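Local coordinates for acyl-CoA dehydrogenase (Bacillus anthracis, PDB 3OWA), which probably catalyses the FAD-dependent alpha,beta-dehydrogenation of fatty acyl-CoA thioesters, as in other acyl-CoA dehydrogenases, at residues A458-L463 / Y531-C536. Residues are numbered along the deposited sequence; the frame is centred on the assembly and turned at random.
Sequences ALQKYL and YTEVFC
The side-chain amide of Gln460 has Glu533 over one face and Leu459 of its own helix over the other. Glu533 CG approaches that first face 3.5 Å from Gln460 NE2, and the Glu533 carboxylate plane is turned 61° from the amide. At the nitrogen end of the amide, NE2 donates to a water at 2.9 Å, which in turn donates to the backbone O of Glu533, also at 2.9 Å. The bend at chi2 (71°) turns the amide so that one face lies beneath the Glu533 CG methylene. The CB and CG methylenes, nearer the backbone, pack against Cys536: Gln460 CG lies 3.9 Å from Cys536 CB, and Cys536 SG sits 4.1 Å from Gln460 CB. Thr532 CG2 packs loosely against Gln460 CG; its OG1 is hydrogen-bonded to Lys528 O and Thr513 OG1. The axes of 458-463 and 531-536 approach to 10.0 Å at an angle of 38°, where helices 458-482 and 526-554 of the C-terminal helical region pack together, with Val510 of helix 490-520 and Leu576 also against Gln460. Glu533 OE1 is salt-bridged to Lys581, and Gln460 meets the methylene part of Glu533 instead of its carboxylate; between these segments the contact is van der Waals packing plus one bridging water, which accepts from the buried amide nitrogen.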
ATOM      1  N   ALA A 458     -25.925  19.178  -7.658  1.00 59.17           N
ATOM      2  CA  ALA A 458     -26.263  19.137  -9.084  1.00 57.92           C
ATOM      3  C   ALA A 458     -25.156  18.498  -9.927  1.00 55.47           C
ATOM      4  O   ALA A 458     -25.411  17.601 -10.731  1.00 54.99           O
ATOM      5  CB  ALA A 458     -26.578  20.554  -9.612  1.00 58.76           C
ATOM      6  N   LEU A 459     -23.931  18.966  -9.736  1.00 53.42           N
ATOM      7  CA  LEU A 459     -22.800  18.455 -10.494  1.00 52.46           C
ATOM      8  C   LEU A 459     -22.543  16.959 -10.200  1.00 51.39           C
ATOM      9  O   LEU A 459     -22.298  16.171 -11.111  1.00 51.05           O
ATOM     10  CB  LEU A 459     -21.549  19.302 -10.249  1.00 51.27           C
ATOM     11  CG  LEU A 459     -20.259  18.727 -10.847  1.00 51.49           C
ATOM     12  CD1 LEU A 459     -20.335  18.646 -12.373  1.00 51.39           C
ATOM     13  CD2 LEU A 459     -19.033  19.518 -10.384  1.00 50.88           C
ATOM     14  N   GLN A 460     -22.646  16.566  -8.935  1.00 51.33           N
ATOM     15  CA  GLN A 460     -22.322  15.182  -8.552  1.00 50.77           C
ATOM     16  C   GLN A 460     -23.372  14.208  -9.071  1.00 51.35           C
ATOM     17  O   GLN A 460     -23.028  13.121  -9.521  1.00 50.88           O
ATOM     18  CB  GLN A 460     -22.094  15.071  -7.033  1.00 50.53           C
ATOM     19  CG  GLN A 460     -20.831  15.828  -6.556  1.00 49.97           C
ATOM     20  CD  GLN A 460     -20.966  17.354  -6.613  1.00 53.31           C
ATOM     21  OE1 GLN A 460     -22.013  17.900  -6.285  1.00 56.01           O
ATOM     22  NE2 GLN A 460     -19.905  18.035  -7.027  1.00 53.67           N
ATOM     23  N   LYS A 461     -24.644  14.624  -9.053  1.00 52.22           N
ATOM     24  CA  LYS A 461     -25.721  13.842  -9.652  1.00 53.03           C
ATOM     25  C   LYS A 461     -25.505  13.674 -11.151  1.00 52.56           C
ATOM     26  O   LYS A 461     -25.800  12.635 -11.731  1.00 52.41           O
ATOM     27  CB  LYS A 461     -27.082  14.494  -9.389  1.00 54.82           C
ATOM     28  CG  LYS A 461     -27.576  14.395  -7.961  1.00 57.74           C
ATOM     29  CD  LYS A 461     -29.017  14.904  -7.875  1.00 65.68           C
ATOM     30  CE  LYS A 461     -29.278  15.658  -6.566  1.00 69.09           C
ATOM     31  NZ  LYS A 461     -30.329  16.739  -6.707  1.00 72.02           N
ATOM     32  N   TYR A 462     -24.984  14.715 -11.776  1.00 53.12           N
ATOM     33  CA  TYR A 462     -24.680  14.689 -13.190  1.00 53.32           C
ATOM     34  C   TYR A 462     -23.556  13.677 -13.494  1.00 52.00           C
ATOM     35  O   TYR A 462     -23.660  12.873 -14.420  1.00 52.06           O
ATOM     36  CB  TYR A 462     -24.352  16.117 -13.673  1.00 54.07           C
ATOM     37  CG  TYR A 462     -23.932  16.193 -15.114  1.00 56.02           C
ATOM     38  CD1 TYR A 462     -24.880  16.269 -16.141  1.00 59.47           C
ATOM     39  CD2 TYR A 462     -22.584  16.155 -15.460  1.00 56.25           C
ATOM     40  CE1 TYR A 462     -24.473  16.319 -17.481  1.00 61.47           C
ATOM     41  CE2 TYR A 462     -22.176  16.193 -16.776  1.00 58.43           C
ATOM     42  CZ  TYR A 462     -23.112  16.275 -17.778  1.00 60.71           C
ATOM     43  OH  TYR A 462     -22.664  16.323 -19.074  1.00 63.28           O
ATOM     44  N   LEU A 463     -22.491  13.696 -12.702  1.00 51.16           N
ATOM     45  CA  LEU A 463     -21.399  12.745 -12.910  1.00 49.71           C
ATOM     46  C   LEU A 463     -21.824  11.293 -12.671  1.00 49.18           C
ATOM     47  O   LEU A 463     -21.415  10.379 -13.410  1.00 48.33           O
ATOM     48  CB  LEU A 463     -20.188  13.102 -12.042  1.00 49.41           C
ATOM     49  CG  LEU A 463     -19.634  14.510 -12.252  1.00 49.34           C
ATOM     50  CD1 LEU A 463     -18.599  14.801 -11.206  1.00 48.20           C
ATOM     51  CD2 LEU A 463     -19.054  14.659 -13.648  1.00 49.46           C
ATOM     52  N   TYR A 531     -17.263  15.917   1.420  1.00 39.73           N
ATOM     53  CA  TYR A 531     -16.761  14.561   1.144  1.00 39.95           C
ATOM     54  C   TYR A 531     -17.222  14.164  -0.240  1.00 40.67           C
ATOM     55  O   TYR A 531     -16.453  13.638  -1.022  1.00 40.51           O
ATOM     56  CB  TYR A 531     -17.331  13.516   2.120  1.00 38.93           C
ATOM     57  CG  TYR A 531     -16.868  13.559   3.561  1.00 37.51           C
ATOM     58  CD1 TYR A 531     -15.561  13.929   3.888  1.00 34.88           C
ATOM     59  CD2 TYR A 531     -17.731  13.190   4.591  1.00 36.31           C
ATOM     60  CE1 TYR A 531     -15.130  13.928   5.200  1.00 36.05           C
ATOM     61  CE2 TYR A 531     -17.305  13.187   5.932  1.00 37.56           C
ATOM     62  CZ  TYR A 531     -16.006  13.589   6.221  1.00 36.34           C
ATOM     63  OH  TYR A 531     -15.553  13.622   7.517  1.00 37.93           O
ATOM     64  N   THR A 532     -18.502  14.430  -0.516  1.00 42.49           N
ATOM     65  CA  THR A 532     -19.149  14.042  -1.769  1.00 43.54           C
ATOM     66  C   THR A 532     -18.553  14.713  -3.002  1.00 43.91           C
ATOM     67  O   THR A 532     -18.271  14.021  -3.994  1.00 43.68           O
ATOM     68  CB  THR A 532     -20.678  14.270  -1.684  1.00 44.67           C
ATOM     69  OG1 THR A 532     -21.175  13.484  -0.602  1.00 46.62           O
ATOM     70  CG2 THR A 532     -21.381  13.820  -2.961  1.00 44.15           C
ATOM     71  N   GLU A 533     -18.349  16.036  -2.941  1.00 43.92           N
ATOM     72  CA  GLU A 533     -17.737  16.784  -4.052  1.00 45.05           C
ATOM     73  C   GLU A 533     -16.341  16.280  -4.389  1.00 43.88           C
ATOM     74  O   GLU A 533     -15.995  16.045  -5.555  1.00 43.73           O
ATOM     75  CB  GLU A 533     -17.664  18.270  -3.696  1.00 46.04           C
ATOM     76  CG  GLU A 533     -19.024  18.950  -3.787  1.00 49.94           C
ATOM     77  CD  GLU A 533     -19.053  20.331  -3.162  1.00 56.37           C
ATOM     78  OE1 GLU A 533     -18.167  20.656  -2.329  1.00 57.45           O
ATOM     79  OE2 GLU A 533     -19.973  21.100  -3.514  1.00 58.40           O
ATOM     80  N   VAL A 534     -15.555  16.100  -3.335  1.00 42.61           N
ATOM     81  CA  VAL A 534     -14.162  15.740  -3.444  1.00 43.42           C
ATOM     82  C   VAL A 534     -14.039  14.277  -3.920  1.00 42.33           C
ATOM     83  O   VAL A 534     -13.280  13.995  -4.845  1.00 42.92           O
ATOM     84  CB  VAL A 534     -13.478  15.977  -2.057  1.00 43.82           C
ATOM     85  CG1 VAL A 534     -12.316  15.069  -1.845  1.00 44.10           C
ATOM     86  CG2 VAL A 534     -13.093  17.480  -1.907  1.00 42.56           C
ATOM     87  N   PHE A 535     -14.805  13.370  -3.318  1.00 40.60           N
ATOM     88  CA  PHE A 535     -14.708  11.956  -3.703  1.00 39.95           C
ATOM     89  C   PHE A 535     -15.188  11.766  -5.156  1.00 40.36           C
ATOM     90  O   PHE A 535     -14.551  11.058  -5.946  1.00 38.69           O
ATOM     91  CB  PHE A 535     -15.501  11.024  -2.759  1.00 37.48           C
ATOM     92  CG  PHE A 535     -15.532   9.593  -3.227  1.00 36.10           C
ATOM     93  CD1 PHE A 535     -14.459   8.760  -2.984  1.00 36.14           C
ATOM     94  CD2 PHE A 535     -16.601   9.103  -3.981  1.00 36.73           C
ATOM     95  CE1 PHE A 535     -14.450   7.443  -3.448  1.00 35.68           C
ATOM     96  CE2 PHE A 535     -16.621   7.804  -4.457  1.00 35.90           C
ATOM     97  CZ  PHE A 535     -15.544   6.951  -4.167  1.00 36.14           C
ATOM     98  N   CYS A 536     -16.317  12.385  -5.478  1.00 41.38           N
ATOM     99  CA  CYS A 536     -16.891  12.259  -6.822  1.00 43.78           C
ATOM    100  C   CYS A 536     -15.959  12.726  -7.924  1.00 43.63           C
ATOM    101  O   CYS A 536     -15.772  12.028  -8.924  1.00 44.73           O
ATOM    102  CB  CYS A 536     -18.233  12.964  -6.914  1.00 44.09           C
ATOM    103  SG  CYS A 536     -19.524  11.924  -6.241  1.00 48.71           S
TER
HETATM  104  O   HOH W   1     -17.679  16.346  -7.867  1.00 46.35           O